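GXWXG domain-containing protein (Thermomonospora curvata, PDB 4MVE) is of unknown function but joins a GXWXG family region and a DUF4334 region in one small, largely antiparallel beta fold. Local coordinates at residues Glu27-Leu32 with Val101-Thr106; Gly46-Arg51 with Gly57-Met62; Asp120-Val125 with Leu143-Thr148. All blocks are in the same frame, centred on the assembly; numbering follows the deposited sequence.

Contact 1. Residues Glu27-Leu32 with Val101-Thr106; sequences ELYDRL and VALRGT
The tight beta hairpin that joins strands 96-103 and 106-113 meets the end of helix 22-29 here, with Leu103 and Arg104 of its turn lying against Tyr29 and Asp30. The polar link is a salt bridge. Arg104 NH1 donates to Asp30 OD1 over 3.0 Å, with a bent N-H...O angle of 145°. OD1 is met on its syn side, a little out of the carboxylate plane. The two charged groups are not laid flat against each other, since their planes stand 78° apart. This is a single-point bridge, not a bidentate one. Arg104 CD also comes to 3.4 Å from Asp30 OD1, because the extended arginine chain runs past the carboxylate.

Tyr29 supplies the apolar half. Its CG is anti to the backbone N (chi1 -179°), which sends the ring out from the helix toward the hairpin. Tyr29 CE1 lies 3.8 Å from Leu103 CD2, and the two side chains cross at about a right angle. The same methyl, Leu103 CD2, is 3.8 Å from Tyr29 OH. On the same flank of the ring, Arg104 NH1 stands 3.9 Å from Tyr29 CD1. The approach is oblique, so the guanidinium does not stack on the ring.

Partners outside the two segments fix the polar ends. Tyr29 OH is hydrogen-bonded to His121 O. Arg104 NH2 makes a salt bridge to Glu26 OE1, and NH1 has a second partner in Tyr144 OH, so the guanidinium is held from several sides.

Leu103 and Thr106 exchange two backbone hydrogen bonds, and Arg104 and Gly105 between them both have positive phi. This is the classical two-residue beta hairpin with a type I' turn.

Contact 2. Residues Gly46-Arg51 with Gly57-Met62; sequences GGIFDR and GMLLGM
Ile48 places CG1 anti to its carbonyl carbon (chi1 -60°), and a nearly extended second torsion (chi2 156°) carries CD1 out toward Leu59 and Leu60. Arg51 also starts beside its backbone N, but its chain bends at the third torsion (chi3 -72°). The bend leaves CG and CD alongside Leu60 while the guanidinium turns off elsewhere.

Ile48 CD1 is the hub. It sits 3.7 Å from Leu60 CD1 and 3.9 Å from Leu59 CD1, so one methyl touches two successive helix residues. The two leucines reach it with one branch each. The other branch of Leu60 is used too. Leu60 CD2 lies 4.0 Å from Arg51 CD and equally far from Arg51 CG, and the two side chains cross at about a right angle. Leu60 is thus split between a buried isoleucine and the aliphatic stem of an arginine nearer the surface.

The contact joins the end of strand 42-48, and the loop after it, to helix 54-61, which follows closely in the chain. Trp64 of the next strand is touched by both Ile48 and Leu59. Arg51 NH2 is hydrogen-bonded to Gly17 O, and Arg51 N to Glu19 OE1.

The side-chain contacts between the two segments are all carbon to carbon. On this side the helix meets the strand end through dispersion between methyl and methylene groups, much of it near the surface, while Arg51 keeps its charged end for other partners.

Contact 3. Residues Asp120-Val125 with Leu143-Thr148; sequences DHFRRV and LYFHLT
Asp120 and Phe145 meet with the carboxylate set across the edge of the ring, the two planes 75° apart. The CE1-CZ edge of Phe145 is turned to Asp120, with CB in the ring plane and both carboxylate oxygens off to the same side of it. Asp120 CG is 3.5 Å from Phe145 CE1. The oxygens are spread along that edge: Asp120 OD1 lies 3.6 Å from Phe145 CE1, and Asp120 OD2 lies 3.6 Å from Phe145 CZ. Ring hydrogens carry a slight positive charge, so the approach, though off-plane, is probably mildly favourable. Phe145 gets there with its CG between the backbone N and the carbonyl carbon (chi1 67°).

The two strands are not neighbours. Strand 129-136 pairs with both, and the antiparallel sheet curls so that strands 118-124 and 143-149 face each other. The axes of 120-124 and 143-148 pass 8.9 Å apart at 54°, and the side chains of Asp120, Phe122, Phe145 and Leu147 meet in the interior between them. Replacing Asp120 by an alanine would probably leave the CE1-CZ edge of Phe145 without its polar mate, open a gap beside the ring, and cost Lys67 its long, weak ion pair with OD2.

Phe122 also reaches Phe145. Phe122 CE1 is 3.8 Å from Phe145 CZ, and the two side chains approach obliquely, not as a stack. The same Phe122 CE1 lies 3.6 Å from Leu147 CD1, so one ring corner touches both Phe145 and Leu147. Asp120 O sits above one face of the Phe122 ring, offset toward its rim. Met111 touches both Asp120 and Phe122.

Overall arrangement
All three contacts reach the same curled antiparallel sheet. Contact 3 is the most central, its centre about 4 Å from that of the chain. Contacts 1 and 2 lie on opposite sides of the chain's centre, their own centres about 22 Å apart and their nearest atoms about 7 Å apart. Contact 3 touches both. Toward contact 1 (centres about 11 Å apart), Tyr29 CZ packs 3.3 Å from Arg123 CG. Toward contact 2 (centres about 14 Å apart), strands 42-48 and 143-149 are neighbours, with a backbone hydrogen bond of 2.8 Å between His146 N and Gly47 O, and the Phe49 ring meets His146 edge-to-face. Contact 2 lies in the GXWXG range, contact 3 in DUF4334, and contact 1 joins the two.

Contact 1. Residues Glu27-Leu32 with Val101-Thr106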
# COMPACT_ATOMS: atom_id res chain seq x y z
N GLU A 27 8.67 13.12 0.32
CA GLU A 27 10.10 13.41 0.53
C GLU A 27 10.80 12.18 1.12
O GLU A 27 11.87 11.80 0.67
CB GLU A 27 10.32 14.63 1.47
CG GLU A 27 9.97 15.99 0.89
CD GLU A 27 9.58 17.07 1.88
OE1 GLU A 27 9.73 16.86 3.11
OE2 GLU A 27 9.11 18.14 1.43
N LEU A 28 10.15 11.54 2.07
CA LEU A 28 10.72 10.38 2.72
C LEU A 28 10.69 9.14 1.79
O LEU A 28 11.68 8.42 1.70
CB LEU A 28 10.01 10.11 4.06
CG LEU A 28 10.29 11.18 5.17
CD1 LEU A 28 9.28 11.07 6.32
CD2 LEU A 28 11.70 11.04 5.75
N TYR A 29 9.59 8.96 1.04
CA TYR A 29 9.43 7.87 0.09
C TYR A 29 10.52 7.87 -0.98
O TYR A 29 11.09 6.81 -1.28
CB TYR A 29 8.05 7.97 -0.54
CG TYR A 29 7.72 6.88 -1.55
CD1 TYR A 29 7.96 7.07 -2.90
CD2 TYR A 29 7.08 5.71 -1.16
CE1 TYR A 29 7.63 6.09 -3.84
CE2 TYR A 29 6.69 4.75 -2.09
CZ TYR A 29 7.00 4.93 -3.42
OH TYR A 29 6.63 3.98 -4.33
N ASP A 30 10.81 9.04 -1.57
CA ASP A 30 11.81 9.18 -2.64
C ASP A 30 13.23 8.75 -2.21
O ASP A 30 14.05 8.49 -3.08
CB ASP A 30 11.84 10.62 -3.18
CG ASP A 30 10.60 11.00 -3.99
OD1 ASP A 30 9.84 10.08 -4.41
OD2 ASP A 30 10.39 12.21 -4.23
N ARG A 31 13.49 8.61 -0.91
CA ARG A 31 14.78 8.20 -0.37
C ARG A 31 14.79 6.69 -0.05
O ARG A 31 15.83 6.15 0.35
CB ARG A 31 15.12 9.04 0.88
CG ARG A 31 15.63 10.43 0.51
CD ARG A 31 15.34 11.51 1.53
NE ARG A 31 16.00 11.27 2.80
CZ ARG A 31 15.62 11.81 3.95
NH1 ARG A 31 16.26 11.51 5.08
NH2 ARG A 31 14.58 12.64 3.99
N LEU A 32 13.66 6.00 -0.27
CA LEU A 32 13.55 4.58 0.02
C LEU A 32 14.01 3.71 -1.12
O LEU A 32 14.00 4.09 -2.29
CB LEU A 32 12.11 4.19 0.41
CG LEU A 32 11.49 4.89 1.65
CD1 LEU A 32 10.06 4.44 1.83
CD2 LEU A 32 12.31 4.62 2.94
N VAL A 101 7.44 -1.97 -11.96
CA VAL A 101 7.03 -0.73 -12.63
C VAL A 101 7.89 0.44 -12.12
O VAL A 101 8.24 0.44 -10.96
CB VAL A 101 5.52 -0.44 -12.39
CG1 VAL A 101 5.01 0.72 -13.28
CG2 VAL A 101 4.64 -1.70 -12.61
N ALA A 102 8.26 1.41 -13.01
CA ALA A 102 9.02 2.60 -12.61
C ALA A 102 8.10 3.69 -12.08
O ALA A 102 6.99 3.89 -12.59
CB ALA A 102 9.82 3.16 -13.78
N LEU A 103 8.59 4.43 -11.09
CA LEU A 103 7.97 5.62 -10.55
C LEU A 103 9.08 6.55 -10.19
O LEU A 103 9.91 6.21 -9.33
CB LEU A 103 7.05 5.35 -9.35
CG LEU A 103 6.51 6.65 -8.65
CD1 LEU A 103 5.39 7.31 -9.48
CD2 LEU A 103 6.05 6.37 -7.24
N ARG A 104 9.15 7.72 -10.89
CA ARG A 104 10.18 8.75 -10.69
C ARG A 104 11.59 8.18 -10.92
O ARG A 104 12.50 8.44 -10.14
CB ARG A 104 10.08 9.34 -9.28
CG ARG A 104 8.75 9.96 -9.02
CD ARG A 104 8.59 10.31 -7.58
NE ARG A 104 7.24 10.79 -7.42
CZ ARG A 104 6.47 10.60 -6.37
NH1 ARG A 104 6.97 10.02 -5.27
NH2 ARG A 104 5.22 11.03 -6.37
N GLY A 105 11.72 7.37 -11.95
CA GLY A 105 12.98 6.74 -12.30
C GLY A 105 13.38 5.53 -11.47
O GLY A 105 14.45 4.97 -11.70
N THR A 106 12.55 5.12 -10.48
CA THR A 106 12.89 3.96 -9.68
C THR A 106 11.91 2.86 -9.98
O THR A 106 10.70 3.07 -9.87
CB THR A 106 12.95 4.28 -8.18
OG1 THR A 106 13.96 5.26 -7.96
CG2 THR A 106 13.23 3.03 -7.32

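Contact 2. Residues Gly46-Arg51 with Gly57-Met62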
# COMPACT_ATOMS: atom_id res chain seq x y z
N GLY A 46 -2.91 -2.92 6.50
CA GLY A 46 -2.77 -1.60 5.91
C GLY A 46 -3.27 -0.48 6.77
O GLY A 46 -4.09 -0.69 7.66
N GLY A 47 -2.74 0.70 6.49
CA GLY A 47 -3.09 1.95 7.13
C GLY A 47 -2.82 3.07 6.16
O GLY A 47 -2.15 2.87 5.14
N ILE A 48 -3.36 4.24 6.45
CA ILE A 48 -3.28 5.37 5.53
C ILE A 48 -2.66 6.58 6.21
O ILE A 48 -2.98 6.86 7.37
CB ILE A 48 -4.71 5.69 5.00
CG1 ILE A 48 -5.32 4.49 4.26
CG2 ILE A 48 -4.73 6.92 4.10
CD1 ILE A 48 -6.84 4.48 4.23
N PHE A 49 -1.85 7.33 5.48
CA PHE A 49 -1.19 8.52 6.05
C PHE A 49 -2.12 9.74 6.12
O PHE A 49 -1.98 10.51 7.04
CB PHE A 49 0.07 8.88 5.25
CG PHE A 49 1.19 7.88 5.45
CD1 PHE A 49 1.94 7.87 6.63
CD2 PHE A 49 1.55 7.01 4.42
CE1 PHE A 49 2.99 6.96 6.80
CE2 PHE A 49 2.62 6.12 4.58
CZ PHE A 49 3.34 6.10 5.77
N ASP A 50 -3.02 9.94 5.12
CA ASP A 50 -3.95 11.06 5.12
C ASP A 50 -5.39 10.52 5.08
O ASP A 50 -5.89 10.15 4.01
CB ASP A 50 -3.65 12.00 3.95
CG ASP A 50 -4.64 13.15 3.75
OD1 ASP A 50 -5.31 13.55 4.75
OD2 ASP A 50 -4.72 13.66 2.62
N ARG A 51 -6.04 10.52 6.23
CA ARG A 51 -7.38 9.97 6.41
C ARG A 51 -8.51 10.94 5.97
O ARG A 51 -9.67 10.54 6.00
CB ARG A 51 -7.58 9.50 7.87
CG ARG A 51 -6.87 8.16 8.09
CD ARG A 51 -7.06 7.52 9.45
NE ARG A 51 -6.34 8.20 10.53
CZ ARG A 51 -5.07 7.98 10.89
NH1 ARG A 51 -4.32 7.13 10.20
NH2 ARG A 51 -4.54 8.64 11.91
N GLY A 57 -11.49 7.76 3.06
CA GLY A 57 -12.77 7.75 3.76
C GLY A 57 -13.60 6.52 3.44
O GLY A 57 -14.23 5.93 4.33
N MSE A 58 -13.55 6.10 2.18
CA MSE A 58 -14.31 4.95 1.67
C MSE A 58 -13.68 3.63 2.14
O MSE A 58 -14.41 2.73 2.56
CB MSE A 58 -14.41 5.02 0.14
CG MSE A 58 -15.34 6.17 -0.35
SE MSE A 58 -17.12 6.20 0.51
CE MSE A 58 -17.76 4.52 -0.09
N LEU A 59 -12.33 3.54 2.14
CA LEU A 59 -11.60 2.38 2.64
C LEU A 59 -11.91 2.16 4.13
O LEU A 59 -12.18 1.03 4.57
CB LEU A 59 -10.09 2.56 2.43
CG LEU A 59 -9.56 2.40 1.00
CD1 LEU A 59 -8.07 2.72 0.94
CD2 LEU A 59 -9.79 0.99 0.46
N LEU A 60 -11.92 3.25 4.89
CA LEU A 60 -12.21 3.25 6.31
C LEU A 60 -13.66 2.75 6.55
O LEU A 60 -13.87 1.89 7.40
CB LEU A 60 -12.00 4.69 6.85
CG LEU A 60 -10.66 5.05 7.54
CD1 LEU A 60 -9.42 4.50 6.82
CD2 LEU A 60 -10.52 6.55 7.71
N GLY A 61 -14.61 3.24 5.77
CA GLY A 61 -16.02 2.86 5.89
C GLY A 61 -16.26 1.39 5.60
O GLY A 61 -17.11 0.76 6.23
N MSE A 62 -15.45 0.82 4.70
CA MSE A 62 -15.51 -0.59 4.35
C MSE A 62 -14.75 -1.46 5.35
O MSE A 62 -14.78 -2.68 5.21
CB MSE A 62 -14.93 -0.78 2.98
CG MSE A 62 -15.91 -0.46 1.92
SE MSE A 62 -15.65 -1.64 0.47
CE MSE A 62 -16.16 -3.43 1.37

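Contact 3. Residues Asp120-Val125 with Leu143-Thr148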
# COMPACT_ATOMS: atom_id res chain seq x y z
N ASP A 120 -0.04 0.52 -7.26
CA ASP A 120 0.58 0.84 -5.96
C ASP A 120 2.06 0.47 -6.02
O ASP A 120 2.39 -0.72 -6.06
CB ASP A 120 -0.09 0.12 -4.79
CG ASP A 120 -1.60 0.29 -4.69
OD1 ASP A 120 -2.10 1.40 -5.01
OD2 ASP A 120 -2.27 -0.65 -4.24
N HIS A 121 2.94 1.49 -6.02
CA HIS A 121 4.42 1.36 -6.10
C HIS A 121 4.97 1.19 -4.70
O HIS A 121 4.75 2.05 -3.85
CB HIS A 121 5.02 2.58 -6.79
CG HIS A 121 4.44 2.86 -8.14
ND1 HIS A 121 5.09 2.44 -9.32
CD2 HIS A 121 3.32 3.54 -8.48
CE1 HIS A 121 4.34 2.89 -10.31
NE2 HIS A 121 3.28 3.58 -9.85
N PHE A 122 5.61 0.04 -4.43
CA PHE A 122 6.10 -0.27 -3.08
C PHE A 122 7.58 0.03 -2.88
O PHE A 122 8.41 -0.30 -3.72
CB PHE A 122 5.84 -1.74 -2.76
CG PHE A 122 4.39 -2.12 -2.79
CD1 PHE A 122 3.48 -1.50 -1.95
CD2 PHE A 122 3.92 -3.06 -3.70
CE1 PHE A 122 2.12 -1.83 -2.00
CE2 PHE A 122 2.58 -3.37 -3.77
CZ PHE A 122 1.68 -2.77 -2.90
N ARG A 123 7.92 0.62 -1.73
CA ARG A 123 9.32 0.83 -1.35
C ARG A 123 9.50 0.28 0.05
O ARG A 123 8.59 0.36 0.85
CB ARG A 123 9.72 2.32 -1.42
CG ARG A 123 9.57 2.98 -2.77
CD ARG A 123 10.73 2.84 -3.74
NE ARG A 123 10.37 3.50 -5.00
CZ ARG A 123 10.66 4.77 -5.29
NH1 ARG A 123 11.36 5.51 -4.44
NH2 ARG A 123 10.25 5.30 -6.44
N ARG A 124 10.69 -0.20 0.37
CA ARG A 124 11.01 -0.81 1.65
C ARG A 124 11.19 0.23 2.76
O ARG A 124 11.95 1.18 2.59
CB ARG A 124 12.33 -1.63 1.51
CG ARG A 124 12.73 -2.43 2.77
CD ARG A 124 14.04 -3.17 2.57
NE ARG A 124 14.41 -3.98 3.74
CZ ARG A 124 15.14 -3.54 4.76
NH1 ARG A 124 15.60 -2.29 4.77
NH2 ARG A 124 15.40 -4.33 5.79
N VAL A 125 10.56 -0.01 3.91
CA VAL A 125 10.80 0.73 5.16
C VAL A 125 11.77 -0.17 5.98
O VAL A 125 12.85 0.28 6.37
CB VAL A 125 9.52 1.13 5.94
CG1 VAL A 125 9.86 1.66 7.35
CG2 VAL A 125 8.72 2.15 5.16
N LEU A 143 -0.96 9.28 -3.95
CA LEU A 143 -1.36 9.24 -2.54
C LEU A 143 -0.64 8.04 -1.83
O LEU A 143 -0.32 7.04 -2.46
CB LEU A 143 -2.90 9.22 -2.38
CG LEU A 143 -3.65 10.42 -3.08
CD1 LEU A 143 -5.15 10.17 -3.19
CD2 LEU A 143 -3.39 11.77 -2.38
N TYR A 144 -0.37 8.18 -0.55
CA TYR A 144 0.44 7.19 0.14
C TYR A 144 -0.31 6.42 1.19
O TYR A 144 -1.15 6.96 1.89
CB TYR A 144 1.66 7.89 0.80
CG TYR A 144 2.54 8.56 -0.24
CD1 TYR A 144 3.52 7.84 -0.92
CD2 TYR A 144 2.36 9.90 -0.58
CE1 TYR A 144 4.30 8.44 -1.91
CE2 TYR A 144 3.10 10.49 -1.59
CZ TYR A 144 4.07 9.76 -2.25
OH TYR A 144 4.79 10.35 -3.27
N PHE A 145 0.05 5.14 1.34
CA PHE A 145 -0.50 4.28 2.37
C PHE A 145 0.64 3.38 2.91
O PHE A 145 1.74 3.40 2.36
CB PHE A 145 -1.72 3.48 1.85
CG PHE A 145 -1.38 2.47 0.78
CD1 PHE A 145 -1.39 2.82 -0.57
CD2 PHE A 145 -1.05 1.15 1.12
CE1 PHE A 145 -1.07 1.89 -1.57
CE2 PHE A 145 -0.70 0.22 0.14
CZ PHE A 145 -0.73 0.59 -1.20
N HIS A 146 0.38 2.60 3.96
CA HIS A 146 1.47 1.75 4.45
C HIS A 146 0.99 0.33 4.67
O HIS A 146 -0.20 0.11 4.73
CB HIS A 146 2.13 2.33 5.73
CG HIS A 146 1.19 2.76 6.81
ND1 HIS A 146 0.60 1.85 7.67
CD2 HIS A 146 0.78 4.01 7.15
CE1 HIS A 146 -0.13 2.57 8.50
NE2 HIS A 146 -0.05 3.87 8.24
N LEU A 147 1.92 -0.65 4.66
CA LEU A 147 1.65 -2.06 4.90
C LEU A 147 2.66 -2.61 5.88
O LEU A 147 3.86 -2.34 5.74
CB LEU A 147 1.66 -2.91 3.60
CG LEU A 147 0.69 -2.54 2.47
CD1 LEU A 147 1.07 -3.28 1.17
CD2 LEU A 147 -0.80 -2.74 2.88
N THR A 148 2.17 -3.42 6.83
CA THR A 148 2.90 -4.14 7.88
C THR A 148 2.65 -5.63 7.69
O THR A 148 1.50 -6.06 7.62
CB THR A 148 2.47 -3.65 9.28
OG1 THR A 148 2.68 -2.24 9.29
CG2 THR A 148 3.30 -4.32 10.42